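Local coordinates for Acarbose/maltose binding protein GacH (Streptomyces glaucescens, PDB 3K01) that binds acarbose and an acarbose homolog as the solute receptor of an ABC transporter, and probably also maltose, at residues D240-N243 / N244-A248; A271-D275 / A276-G280. All blocks are in the same frame, centred on the assembly; numbering follows the deposited sequence.

Contact 1 of 2, residues D240-N243 / N244-A248; sequences DGWN and NMQNA
The opening turns of helix 241-251 bring Trp-242 and Gln-246, one helical turn apart, into a CH-pi contact. Gln-246 CG lies over one face of the indole, 3.9 Å from the centroid of the five-membered ring of Trp-242 and 28° off the ring normal. It is offset toward the rim of the indole, and its closest ring atom is Trp-242 CE2, 3.5 Å from Gln-246 CG. A bend at chi2 (-60°) folds the rest of the glutamine back over the six-membered ring, where amide and indole planes stack 12° apart and Gln-246 CD stands 3.7 Å from Trp-242 CZ2. Gln-246 NE2 donates to Asp-266, which fixes the amide from beyond the helix. Met-245 touches the same indole obliquely: its chain bends at the last torsion and brings the methyl CE to 3.9 Å from Trp-242 CE3. The backbone beneath is regular, Gln-246 N giving a 2.9 Å bond to Trp-242 O, and the bond from Asn-244 N to Asp-240 O starts the series. Asp-240 stands at the N-cap position, yet its side chain makes no capping bond; Gly-241 N donates instead to Asp-187 OD2. Trp-242 also meets the ring of Trp-262, while Met-245 packs against Met-257 on strand 254-259 and Tyr-183 on strand 180-183, seating the helix on these parallel-paired strands.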
loop_
_atom_site.group_PDB
_atom_site.type_symbol
_atom_site.label_atom_id
_atom_site.label_comp_id
_atom_site.label_asym_id
_atom_site.label_seq_id
_atom_site.Cartn_x
_atom_site.Cartn_y
_atom_site.Cartn_z
ATOM N N ASP A 240 -12.424 -14.542 8.587
ATOM C CA ASP A 240 -11.894 -13.794 9.732
ATOM C C ASP A 240 -10.358 -13.766 9.698
ATOM O O ASP A 240 -9.714 -13.869 10.741
ATOM C CB ASP A 240 -12.434 -14.418 11.040
ATOM C CG ASP A 240 -12.377 -13.470 12.246
ATOM O OD1 ASP A 240 -12.337 -12.255 12.082
ATOM O OD2 ASP A 240 -12.393 -14.012 13.373
ATOM N N GLY A 241 -9.784 -13.637 8.507
ATOM C CA GLY A 241 -8.327 -13.762 8.376
ATOM C C GLY A 241 -7.543 -12.723 9.111
ATOM O O GLY A 241 -6.444 -13.035 9.596
ATOM N N TRP A 242 -8.038 -11.490 9.189
ATOM C CA TRP A 242 -7.311 -10.462 9.934
ATOM C C TRP A 242 -7.165 -10.871 11.415
ATOM O O TRP A 242 -6.055 -10.905 11.986
ATOM C CB TRP A 242 -8.010 -9.097 9.813
ATOM C CG TRP A 242 -7.335 -8.105 10.674
ATOM C CD1 TRP A 242 -7.740 -7.657 11.901
ATOM C CD2 TRP A 242 -6.076 -7.520 10.415
ATOM N NE1 TRP A 242 -6.792 -6.801 12.417
ATOM C CE2 TRP A 242 -5.768 -6.703 11.514
ATOM C CE3 TRP A 242 -5.173 -7.608 9.336
ATOM C CZ2 TRP A 242 -4.574 -5.940 11.567
ATOM C CZ3 TRP A 242 -4.010 -6.864 9.396
ATOM C CH2 TRP A 242 -3.733 -6.041 10.502
ATOM N N ASN A 243 -8.276 -11.170 12.069
ATOM C CA ASN A 243 -8.208 -11.546 13.474
ATOM C C ASN A 243 -7.463 -12.827 13.663
ATOM O O ASN A 243 -6.681 -12.971 14.608
ATOM C CB ASN A 243 -9.600 -11.652 14.093
ATOM C CG ASN A 243 -10.263 -10.318 14.292
ATOM O OD1 ASN A 243 -11.439 -10.145 13.949
ATOM N ND2 ASN A 243 -9.549 -9.383 14.866
ATOM N N ASN A 244 -7.675 -13.793 12.786
ATOM C CA ASN A 244 -6.979 -15.056 12.943
ATOM C C ASN A 244 -5.457 -14.862 12.820
ATOM O O ASN A 244 -4.673 -15.442 13.582
ATOM C CB ASN A 244 -7.475 -16.098 11.917
ATOM C CG ASN A 244 -8.796 -16.745 12.308
ATOM O OD1 ASN A 244 -9.695 -16.935 11.464
ATOM N ND2 ASN A 244 -8.929 -17.091 13.552
ATOM N N MET A 245 -5.040 -14.055 11.861
ATOM C CA MET A 245 -3.624 -13.805 11.668
ATOM C C MET A 245 -3.026 -13.062 12.863
ATOM O O MET A 245 -2.009 -13.498 13.403
ATOM C CB MET A 245 -3.440 -12.966 10.416
ATOM C CG MET A 245 -1.999 -12.624 10.154
ATOM S SD MET A 245 -1.681 -12.008 8.508
ATOM C CE MET A 245 -2.757 -10.578 8.519
ATOM N N GLN A 246 -3.661 -11.978 13.280
ATOM C CA GLN A 246 -3.158 -11.218 14.435
ATOM C C GLN A 246 -3.119 -12.074 15.687
ATOM O O GLN A 246 -2.126 -12.066 16.410
ATOM C CB GLN A 246 -4.001 -9.960 14.690
ATOM C CG GLN A 246 -3.919 -8.914 13.571
ATOM C CD GLN A 246 -2.513 -8.429 13.372
ATOM O OE1 GLN A 246 -1.801 -8.868 12.460
ATOM N NE2 GLN A 246 -2.086 -7.534 14.243
ATOM N N ASN A 247 -4.155 -12.871 15.926
ATOM C CA ASN A 247 -4.171 -13.689 17.131
ATOM C C ASN A 247 -3.068 -14.734 17.075
ATOM O O ASN A 247 -2.409 -15.021 18.088
ATOM C CB ASN A 247 -5.532 -14.386 17.319
ATOM C CG ASN A 247 -6.659 -13.408 17.631
ATOM O OD1 ASN A 247 -6.427 -12.286 18.028
ATOM N ND2 ASN A 247 -7.886 -13.844 17.401
ATOM N N ALA A 248 -2.863 -15.331 15.902
ATOM C CA ALA A 248 -1.831 -16.357 15.749
ATOM C C ALA A 248 -0.451 -15.759 15.989
ATOM O O ALA A 248 0.409 -16.396 16.653
ATOM C CB ALA A 248 -1.896 -17.004 14.363
#

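Contact 2 of 2, residues A271-D275 / A276-G280; sequences ARFKD and AGNLG
Asn-278 N donates to Asp-275 O over 2.8 Å, the shortest polar bond here, closing the 3-10 turn of residues 276-278 that leads into strand 279-283. The donor stands above the carbonyl plane of Asp-275, not on a lone pair. The same aspartate turns its side chain onto the turn: OD1 accepts Gly-277 N at 2.9 Å, an Asx turn whose bond is bent (135° at the hydrogen) and reaches the oxygen from above the carboxylate plane. A water takes the preceding amide, accepting from Ala-276 N at 2.9 Å and giving a weak bond to Lys-274 O. Asn-278 then reaches back across the loop. With CG swung away from its own backbone N (chi1 -164°), it directs ND2 to Arg-272 O at 3.0 Å, while its OD1 accepts from Glu-150 N at the start of helix 149-155. Both ends of the amide are thereby engaged, and its rotation is fixed. Beside it, the Phe-273 ring turns an edge to the backbone, CE1 coming 3.5 Å from Asn-278 O; the same CE1 also lies 3.7 Å from the side-chain Asn-278 ND2, ring and amide planes 29° apart. Phe-273 CD1 rests on Leu-279 CB at 4.0 Å, and the ring lies nearly parallel to that of Phe-249. Arg-272 NE donates to Ser-251 O, so the loop is also tied to the far end of helix 241-251. The chemistry divides by depth: Phe-273 and Leu-279 supply a buried apolar base, while above it a carboxylate, a carboxamide and a water hold the more exposed turn through backbone amides and carbonyls, with no ion pair between the two segments.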
loop_
_atom_site.group_PDB
_atom_site.type_symbol
_atom_site.label_atom_id
_atom_site.label_comp_id
_atom_site.label_asym_id
_atom_site.label_seq_id
_atom_site.Cartn_x
_atom_site.Cartn_y
_atom_site.Cartn_z
ATOM N N ALA A 271 0.700 -10.846 23.537
ATOM C CA ALA A 271 1.285 -11.458 24.712
ATOM C C ALA A 271 2.752 -11.801 24.538
ATOM O O ALA A 271 3.490 -11.833 25.523
ATOM C CB ALA A 271 0.510 -12.690 25.109
ATOM N N ARG A 272 3.206 -12.037 23.306
ATOM C CA ARG A 272 4.620 -12.347 23.106
ATOM C C ARG A 272 5.462 -11.128 22.775
ATOM O O ARG A 272 6.662 -11.259 22.517
ATOM C CB ARG A 272 4.769 -13.472 22.088
ATOM C CG ARG A 272 4.490 -14.836 22.771
ATOM C CD ARG A 272 4.677 -15.909 21.816
ATOM N NE ARG A 272 4.275 -17.165 22.407
ATOM C CZ ARG A 272 5.135 -18.021 22.912
ATOM N NH1 ARG A 272 6.434 -17.727 22.934
ATOM N NH2 ARG A 272 4.705 -19.167 23.435
ATOM N N PHE A 273 4.858 -9.939 22.849
ATOM C CA PHE A 273 5.540 -8.688 22.486
ATOM C C PHE A 273 5.494 -7.590 23.543
ATOM O O PHE A 273 5.602 -6.406 23.214
ATOM C CB PHE A 273 5.051 -8.194 21.102
ATOM C CG PHE A 273 5.273 -9.221 20.035
ATOM C CD1 PHE A 273 6.516 -9.345 19.422
ATOM C CD2 PHE A 273 4.286 -10.162 19.736
ATOM C CE1 PHE A 273 6.778 -10.319 18.481
ATOM C CE2 PHE A 273 4.550 -11.165 18.791
ATOM C CZ PHE A 273 5.803 -11.245 18.176
ATOM N N LYS A 274 5.363 -8.014 24.799
ATOM C CA LYS A 274 5.539 -7.091 25.936
ATOM C C LYS A 274 6.831 -6.282 25.761
ATOM O O LYS A 274 6.840 -5.074 25.976
ATOM C CB LYS A 274 5.562 -7.851 27.261
ATOM C CG LYS A 274 4.192 -8.386 27.701
ATOM C CD LYS A 274 4.293 -9.246 28.979
ATOM C CE LYS A 274 5.341 -10.368 28.858
ATOM N NZ LYS A 274 5.314 -11.347 29.979
ATOM N N ASP A 275 7.900 -6.959 25.343
ATOM C CA ASP A 275 9.135 -6.314 24.899
ATOM C C ASP A 275 9.020 -6.116 23.393
ATOM O O ASP A 275 9.110 -7.092 22.627
ATOM C CB ASP A 275 10.319 -7.231 25.240
ATOM C CG ASP A 275 11.687 -6.657 24.835
ATOM O OD1 ASP A 275 11.784 -5.573 24.219
ATOM O OD2 ASP A 275 12.699 -7.330 25.155
ATOM N N ALA A 276 8.819 -4.870 22.945
ATOM C CA ALA A 276 8.733 -4.549 21.507
ATOM C C ALA A 276 9.996 -4.939 20.756
ATOM O O ALA A 276 9.976 -5.130 19.528
ATOM C CB ALA A 276 8.441 -3.062 21.303
ATOM N N GLY A 277 11.096 -5.058 21.497
ATOM C CA GLY A 277 12.344 -5.563 20.954
ATOM C C GLY A 277 12.286 -7.025 20.525
ATOM O O GLY A 277 13.250 -7.539 19.963
ATOM N N ASN A 278 11.155 -7.698 20.759
ATOM C CA ASN A 278 10.952 -9.037 20.234
ATOM C C ASN A 278 10.372 -9.058 18.820
ATOM O O ASN A 278 10.240 -10.126 18.236
ATOM C CB ASN A 278 10.075 -9.862 21.157
ATOM C CG ASN A 278 10.175 -11.336 20.835
ATOM O OD1 ASN A 278 11.256 -11.847 20.571
ATOM N ND2 ASN A 278 9.037 -12.030 20.839
ATOM N N LEU A 279 10.003 -7.902 18.284
ATOM C CA LEU A 279 9.443 -7.831 16.939
ATOM C C LEU A 279 10.497 -7.458 15.929
ATOM O O LEU A 279 11.183 -6.457 16.088
ATOM C CB LEU A 279 8.316 -6.807 16.892
ATOM C CG LEU A 279 7.694 -6.623 15.490
ATOM C CD1 LEU A 279 7.071 -7.923 14.955
ATOM C CD2 LEU A 279 6.682 -5.501 15.529
ATOM N N GLY A 280 10.610 -8.267 14.883
ATOM C CA GLY A 280 11.417 -7.898 13.736
ATOM C C GLY A 280 10.531 -7.747 12.523
ATOM O O GLY A 280 9.457 -8.384 12.422
HETATM O O HOH W 1 8.873 -2.609 24.795
#

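How the contacts relate
Contacts 1 and 2 follow one another along the chain, their centres about 17 Å apart and their nearest atoms about 7 Å apart, on the same side of the chain's centre. From contact 1 the chain runs through the rest of helix 241-251, strand 254-259 and helix 264-268 before it enters the loop of contact 2 and strand 279-283. Strand 132-148 pairs antiparallel with both 254-259 and 279-283, so a single mixed sheet underlies the two regions. Residues 249-251 bridge the gap, since the end of the helix begun at contact 1 meets the 271-275 segment. Both therefore probably belong to the same one of the two lobes that solute-binding proteins of this family close around their ligand.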